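Long-range contact in ribonuclease J (Methanolobus psychrophilus R15, PDB 5HAB), which probably degrades RNA as a zinc-dependent exoribonuclease of the metallo-beta-lactamase, beta-CASP family: residues V97-I110 with Y120-I134. The protein carries 1 engineered substitution. Sequence-based numbering, arbitrary orientation.
Sequences VRAIVCTHGALDHI and YAAPIIATPYTTALI. Engineered in segment 97-110: Ala106 (natural residue His). With nucleotides of chain D.
Strands 97-102 and 124-126 run parallel; their axes approach to 4.6 Å and cross at -37°. They are joined where Ile100 N donates to Pro123 O (3.0 Å), Ile100 O accepts from Ile125 N (2.7 Å) and Cys102 N donates to Ile125 O. Ala99 CB meets Ile125 CD1 at 3.7 Å; Val101 and Ile125, on one face of the sheet, rest on Ile167 and Phe169 of strand 166-172. On the other, Ile100 packs against Ile124, and Cys102, with SG anti to its carbonyl carbon (chi1 -70°), brings SG to 3.8 Å from Ile134 CD1 on helix 128-138. Val97 CG2 lies obliquely against the Tyr120 ring, 3.5 Å from CD1. Beyond the strands, Thr130 CG2 presses on the backbone at His104 C (3.4 Å), and the side chains of Ile110 and Ile134 cross. A water bridges Cys102 O and Thr127 N, the helix N-cap. The loop and helix 107-110 carry the HxHxDH motif, metal-binding in this family, with engineered Ala106 replacing its second histidine; Leu107 N donates a hydrogen bond to OP2 of nucleotide A3 of chain D (3.1 Å). Backbone bonds and water thus satisfy polar atoms amid mostly apolar packing, consistent with a firmly positioned motif.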
loop_
_atom_site.group_PDB
_atom_site.type_symbol
_atom_site.label_atom_id
_atom_site.label_comp_id
_atom_site.label_asym_id
_atom_site.label_seq_id
_atom_site.Cartn_x
_atom_site.Cartn_y
_atom_site.Cartn_z
ATOM N N VAL B 97 -16.842 -6.385 -42.193
ATOM C CA VAL B 97 -16.698 -5.086 -41.555
ATOM C C VAL B 97 -17.176 -3.982 -42.485
ATOM O O VAL B 97 -16.659 -3.814 -43.592
ATOM C CB VAL B 97 -15.242 -4.852 -41.115
ATOM C CG1 VAL B 97 -15.088 -3.463 -40.523
ATOM C CG2 VAL B 97 -14.822 -5.921 -40.111
ATOM N N ARG B 98 -18.166 -3.226 -42.022
ATOM C CA ARG B 98 -18.774 -2.182 -42.830
ATOM C C ARG B 98 -18.344 -0.780 -42.416
ATOM O O ARG B 98 -18.452 0.159 -43.206
ATOM C CB ARG B 98 -20.300 -2.292 -42.761
ATOM C CG ARG B 98 -20.863 -3.603 -43.299
ATOM C CD ARG B 98 -20.573 -3.767 -44.788
ATOM N NE ARG B 98 -20.995 -5.069 -45.302
ATOM C CZ ARG B 98 -20.645 -5.555 -46.492
ATOM N NH1 ARG B 98 -19.863 -4.846 -47.298
ATOM N NH2 ARG B 98 -21.073 -6.750 -46.878
ATOM N N ALA B 99 -17.860 -0.635 -41.184
ATOM C CA ALA B 99 -17.420 0.671 -40.695
ATOM C C ALA B 99 -16.505 0.545 -39.486
ATOM O O ALA B 99 -16.547 -0.445 -38.760
ATOM C CB ALA B 99 -18.621 1.547 -40.353
ATOM N N ILE B 100 -15.676 1.562 -39.283
ATOM C CA ILE B 100 -14.805 1.645 -38.120
ATOM C C ILE B 100 -15.111 2.927 -37.350
ATOM O O ILE B 100 -14.853 4.022 -37.841
ATOM C CB ILE B 100 -13.335 1.592 -38.536
ATOM C CG1 ILE B 100 -13.035 0.267 -39.241
ATOM C CG2 ILE B 100 -12.430 1.795 -37.333
ATOM C CD1 ILE B 100 -11.599 0.135 -39.706
ATOM N N VAL B 101 -15.676 2.801 -36.155
ATOM C CA VAL B 101 -15.974 3.984 -35.350
ATOM C C VAL B 101 -14.845 4.262 -34.364
ATOM O O VAL B 101 -14.328 3.349 -33.722
ATOM C CB VAL B 101 -17.314 3.841 -34.607
ATOM C CG1 VAL B 101 -17.559 5.054 -33.713
ATOM C CG2 VAL B 101 -18.458 3.692 -35.594
ATOM N N CYS B 102 -14.444 5.527 -34.282
ATOM C CA CYS B 102 -13.509 5.975 -33.258
ATOM C C CYS B 102 -14.205 6.985 -32.361
ATOM O O CYS B 102 -14.545 8.084 -32.802
ATOM C CB CYS B 102 -12.263 6.583 -33.883
ATOM S SG CYS B 102 -11.211 5.379 -34.703
ATOM N N THR B 103 -14.409 6.616 -31.099
ATOM C CA THR B 103 -15.222 7.433 -30.206
ATOM C C THR B 103 -14.472 8.671 -29.725
ATOM O O THR B 103 -15.094 9.631 -29.273
ATOM C CB THR B 103 -15.698 6.627 -28.986
ATOM O OG1 THR B 103 -14.596 5.895 -28.442
ATOM C CG2 THR B 103 -16.801 5.655 -29.386
ATOM N N HIS B 104 -13.146 8.654 -29.830
ATOM C CA HIS B 104 -12.351 9.871 -29.635
ATOM C C HIS B 104 -10.945 9.693 -30.191
ATOM O O HIS B 104 -10.604 8.632 -30.716
ATOM C CB HIS B 104 -12.289 10.280 -28.149
ATOM C CG HIS B 104 -11.595 9.291 -27.262
ATOM N ND1 HIS B 104 -10.276 8.931 -27.433
ATOM C CD2 HIS B 104 -12.029 8.616 -26.171
ATOM C CE1 HIS B 104 -9.934 8.058 -26.502
ATOM N NE2 HIS B 104 -10.980 7.852 -25.721
ATOM N N GLY B 105 -10.115 10.721 -30.042
ATOM C CA GLY B 105 -8.833 10.747 -30.719
ATOM C C GLY B 105 -7.572 10.503 -29.911
ATOM O O GLY B 105 -6.473 10.779 -30.395
ATOM N N ALA B 106 -7.709 9.971 -28.700
ATOM C CA ALA B 106 -6.538 9.649 -27.886
ATOM C C ALA B 106 -5.987 8.294 -28.315
ATOM O O ALA B 106 -6.700 7.510 -28.945
ATOM C CB ALA B 106 -6.889 9.646 -26.409
ATOM N N LEU B 107 -4.735 8.011 -27.957
ATOM C CA LEU B 107 -4.031 6.832 -28.476
ATOM C C LEU B 107 -4.623 5.490 -28.059
ATOM O O LEU B 107 -4.373 4.477 -28.706
ATOM C CB LEU B 107 -2.555 6.850 -28.069
ATOM C CG LEU B 107 -1.605 7.802 -28.800
ATOM C CD1 LEU B 107 -0.173 7.497 -28.402
ATOM C CD2 LEU B 107 -1.772 7.689 -30.303
ATOM N N ASP B 108 -5.383 5.461 -26.972
ATOM C CA ASP B 108 -5.975 4.201 -26.551
ATOM C C ASP B 108 -7.246 3.932 -27.359
ATOM O O ASP B 108 -7.911 2.918 -27.160
ATOM C CB ASP B 108 -6.265 4.199 -25.046
ATOM C CG ASP B 108 -7.429 5.085 -24.673
ATOM O OD1 ASP B 108 -7.492 6.237 -25.149
ATOM O OD2 ASP B 108 -8.289 4.616 -23.905
ATOM N N HIS B 109 -7.565 4.834 -28.288
ATOM C CA HIS B 109 -8.659 4.605 -29.227
ATOM C C HIS B 109 -8.251 4.671 -30.705
ATOM O O HIS B 109 -8.876 4.026 -31.542
ATOM C CB HIS B 109 -9.790 5.600 -28.977
ATOM C CG HIS B 109 -10.702 5.199 -27.865
ATOM N ND1 HIS B 109 -11.932 5.786 -27.659
ATOM C CD2 HIS B 109 -10.561 4.268 -26.892
ATOM C CE1 HIS B 109 -12.509 5.233 -26.605
ATOM N NE2 HIS B 109 -11.697 4.310 -26.123
ATOM N N ILE B 110 -7.210 5.429 -31.040
ATOM C CA ILE B 110 -6.805 5.520 -32.443
ATOM C C ILE B 110 -5.340 5.175 -32.657
ATOM O O ILE B 110 -4.855 5.230 -33.782
ATOM C CB ILE B 110 -7.097 6.916 -33.034
ATOM C CG1 ILE B 110 -6.158 7.970 -32.438
ATOM C CG2 ILE B 110 -8.561 7.285 -32.854
ATOM C CD1 ILE B 110 -6.146 9.273 -33.211
ATOM N N TYR B 120 -9.126 -3.307 -43.670
ATOM C CA TYR B 120 -10.576 -3.427 -43.763
ATOM C C TYR B 120 -11.118 -2.510 -44.852
ATOM O O TYR B 120 -10.676 -1.370 -44.995
ATOM C CB TYR B 120 -11.237 -3.115 -42.417
ATOM C CG TYR B 120 -10.822 -4.062 -41.317
ATOM C CD1 TYR B 120 -11.484 -5.269 -41.123
ATOM C CD2 TYR B 120 -9.749 -3.762 -40.488
ATOM C CE1 TYR B 120 -11.098 -6.143 -40.123
ATOM C CE2 TYR B 120 -9.355 -4.630 -39.489
ATOM C CZ TYR B 120 -10.030 -5.816 -39.310
ATOM O OH TYR B 120 -9.631 -6.672 -38.311
ATOM N N ALA B 121 -12.070 -3.027 -45.623
ATOM C CA ALA B 121 -12.724 -2.254 -46.670
ATOM C C ALA B 121 -13.891 -1.471 -46.081
ATOM O O ALA B 121 -15.059 -1.761 -46.350
ATOM C CB ALA B 121 -13.195 -3.166 -47.792
ATOM N N ALA B 122 -13.560 -0.486 -45.254
ATOM C CA ALA B 122 -14.564 0.268 -44.518
ATOM C C ALA B 122 -14.079 1.687 -44.241
ATOM O O ALA B 122 -12.881 1.917 -44.082
ATOM C CB ALA B 122 -14.911 -0.449 -43.209
ATOM N N PRO B 123 -15.008 2.652 -44.219
ATOM C CA PRO B 123 -14.685 4.025 -43.825
ATOM C C PRO B 123 -14.518 4.148 -42.311
ATOM O O PRO B 123 -15.061 3.333 -41.564
ATOM C CB PRO B 123 -15.902 4.813 -44.295
ATOM C CG PRO B 123 -17.016 3.843 -44.147
ATOM C CD PRO B 123 -16.446 2.489 -44.491
ATOM N N ILE B 124 -13.788 5.164 -41.868
ATOM C CA ILE B 124 -13.647 5.452 -40.449
ATOM C C ILE B 124 -14.607 6.571 -40.078
ATOM O O ILE B 124 -14.572 7.633 -40.682
ATOM C CB ILE B 124 -12.202 5.828 -40.106
ATOM C CG1 ILE B 124 -11.270 4.649 -40.385
ATOM C CG2 ILE B 124 -12.103 6.271 -38.656
ATOM C CD1 ILE B 124 -9.805 4.984 -40.250
ATOM N N ILE B 125 -15.468 6.341 -39.094
ATOM C CA ILE B 125 -16.452 7.348 -38.718
ATOM C C ILE B 125 -16.061 7.954 -37.377
ATOM O O ILE B 125 -15.770 7.230 -36.421
ATOM C CB ILE B 125 -17.866 6.763 -38.657
ATOM C CG1 ILE B 125 -18.199 6.020 -39.951
ATOM C CG2 ILE B 125 -18.881 7.866 -38.389
ATOM C CD1 ILE B 125 -19.438 5.153 -39.847
ATOM N N ALA B 126 -16.043 9.281 -37.306
ATOM C CA ALA B 126 -15.592 9.945 -36.086
ATOM C C ALA B 126 -16.045 11.397 -36.019
ATOM O O ALA B 126 -16.585 11.937 -36.982
ATOM C CB ALA B 126 -14.073 9.861 -35.975
ATOM N N THR B 127 -15.841 12.020 -34.864
ATOM C CA THR B 127 -16.146 13.434 -34.693
ATOM C C THR B 127 -15.114 14.287 -35.427
ATOM O O THR B 127 -13.991 13.829 -35.653
ATOM C CB THR B 127 -16.172 13.820 -33.201
ATOM O OG1 THR B 127 -14.888 13.558 -32.619
ATOM C CG2 THR B 127 -17.250 13.040 -32.466
ATOM N N PRO B 128 -15.485 15.529 -35.790
ATOM C CA PRO B 128 -14.599 16.455 -36.506
ATOM C C PRO B 128 -13.174 16.514 -35.961
ATOM O O PRO B 128 -12.227 16.328 -36.730
ATOM C CB PRO B 128 -15.303 17.800 -36.327
ATOM C CG PRO B 128 -16.749 17.437 -36.328
ATOM C CD PRO B 128 -16.846 16.087 -35.650
ATOM N N TYR B 129 -13.023 16.758 -34.663
ATOM C CA TYR B 129 -11.693 16.826 -34.068
ATOM C C TYR B 129 -10.966 15.487 -34.199
ATOM O O TYR B 129 -9.800 15.425 -34.619
ATOM C CB TYR B 129 -11.783 17.244 -32.597
ATOM C CG TYR B 129 -10.433 17.461 -31.949
ATOM C CD1 TYR B 129 -9.583 18.467 -32.390
ATOM C CD2 TYR B 129 -10.009 16.661 -30.897
ATOM C CE1 TYR B 129 -8.347 18.666 -31.805
ATOM C CE2 TYR B 129 -8.776 16.857 -30.302
ATOM C CZ TYR B 129 -7.948 17.859 -30.761
ATOM O OH TYR B 129 -6.716 18.054 -30.174
ATOM N N THR B 130 -11.675 14.418 -33.851
ATOM C CA THR B 130 -11.139 13.068 -33.968
ATOM C C THR B 130 -10.732 12.761 -35.401
ATOM O O THR B 130 -9.643 12.231 -35.643
ATOM C CB THR B 130 -12.155 12.010 -33.519
ATOM O OG1 THR B 130 -12.714 12.379 -32.254
ATOM C CG2 THR B 130 -11.486 10.653 -33.406
ATOM N N THR B 131 -11.609 13.094 -36.345
ATOM C CA THR B 131 -11.321 12.862 -37.758
ATOM C C THR B 131 -10.060 13.598 -38.166
ATOM O O THR B 131 -9.223 13.049 -38.870
ATOM C CB THR B 131 -12.468 13.324 -38.680
ATOM O OG1 THR B 131 -12.700 14.723 -38.486
ATOM C CG2 THR B 131 -13.752 12.550 -38.401
ATOM N N ALA B 132 -9.923 14.839 -37.709
ATOM C CA ALA B 132 -8.732 15.622 -38.008
ATOM C C ALA B 132 -7.477 14.931 -37.481
ATOM O O ALA B 132 -6.471 14.854 -38.184
ATOM C CB ALA B 132 -8.850 17.022 -37.431
ATOM N N LEU B 133 -7.533 14.430 -36.247
ATOM C CA LEU B 133 -6.360 13.775 -35.662
ATOM C C LEU B 133 -6.005 12.479 -36.386
ATOM O O LEU B 133 -4.822 12.158 -36.575
ATOM C CB LEU B 133 -6.590 13.481 -34.183
ATOM C CG LEU B 133 -6.697 14.703 -33.275
ATOM C CD1 LEU B 133 -7.309 14.296 -31.950
ATOM C CD2 LEU B 133 -5.341 15.359 -33.088
ATOM N N ILE B 134 -7.034 11.732 -36.777
ATOM C CA ILE B 134 -6.829 10.502 -37.528
ATOM C C ILE B 134 -6.203 10.829 -38.880
ATOM O O ILE B 134 -5.248 10.177 -39.292
ATOM C CB ILE B 134 -8.132 9.705 -37.699
ATOM C CG1 ILE B 134 -8.644 9.207 -36.346
ATOM C CG2 ILE B 134 -7.896 8.516 -38.615
ATOM C CD1 ILE B 134 -10.006 8.543 -36.434
ATOM P P A D 3 -2.649 10.335 -25.301
ATOM O OP1 A D 3 -2.706 11.645 -26.000
ATOM O OP2 A D 3 -3.841 9.452 -25.311
ATOM O "O5'" A D 3 -1.427 9.497 -25.891
ATOM C "C5'" A D 3 -0.194 10.125 -26.219
ATOM C "C4'" A D 3 0.789 10.061 -25.076
ATOM O "O4'" A D 3 1.371 8.736 -24.975
ATOM C "C3'" A D 3 1.992 10.983 -25.175
ATOM O "O3'" A D 3 1.688 12.312 -24.796
ATOM C "C2'" A D 3 3.009 10.309 -24.259
ATOM O "O2'" A D 3 2.746 10.628 -22.899
ATOM C "C1'" A D 3 2.691 8.827 -24.479
ATOM N N9 A D 3 3.625 8.172 -25.417
ATOM C C8 A D 3 3.500 7.954 -26.768
ATOM N N7 A D 3 4.528 7.330 -27.298
ATOM C C5 A D 3 5.386 7.122 -26.225
ATOM C C6 A D 3 6.653 6.510 -26.114
ATOM N N6 A D 3 7.312 5.967 -27.141
ATOM N N1 A D 3 7.229 6.474 -24.891
ATOM C C2 A D 3 6.577 7.015 -23.854
ATOM N N3 A D 3 5.390 7.613 -23.832
ATOM C C4 A D 3 4.841 7.635 -25.062
ATOM P P A D 2 -5.997 7.129 -21.115
ATOM O OP1 A D 2 -7.464 7.197 -20.883
ATOM O OP2 A D 2 -5.464 6.379 -22.281
ATOM O "O5'" A D 2 -5.457 8.629 -21.175
ATOM C "C5'" A D 2 -4.667 9.075 -22.268
ATOM C "C4'" A D 2 -3.336 9.625 -21.817
ATOM O "O4'" A D 2 -2.853 8.875 -20.673
ATOM C "C3'" A D 2 -2.209 9.534 -22.836
ATOM O "O3'" A D 2 -2.230 10.599 -23.772
ATOM C "C2'" A D 2 -0.957 9.507 -21.967
ATOM O "O2'" A D 2 -0.582 10.819 -21.576
ATOM C "C1'" A D 2 -1.449 8.748 -20.733
ATOM N N9 A D 2 -1.109 7.312 -20.764
ATOM C C8 A D 2 -1.985 6.253 -20.763
ATOM N N7 A D 2 -1.403 5.079 -20.767
ATOM C C5 A D 2 -0.049 5.382 -20.756
ATOM C C6 A D 2 1.097 4.567 -20.755
ATOM N N6 A D 2 1.053 3.231 -20.765
ATOM N N1 A D 2 2.300 5.184 -20.744
ATOM C C2 A D 2 2.337 6.526 -20.735
ATOM N N3 A D 2 1.331 7.398 -20.734
ATOM C C4 A D 2 0.149 6.754 -20.740
HETATM O O HOH W 1 -17.590 -3.031 -46.813
HETATM O O HOH W 2 -14.930 10.661 -32.149
HETATM O O HOH W 3 -11.618 13.555 -30.073
#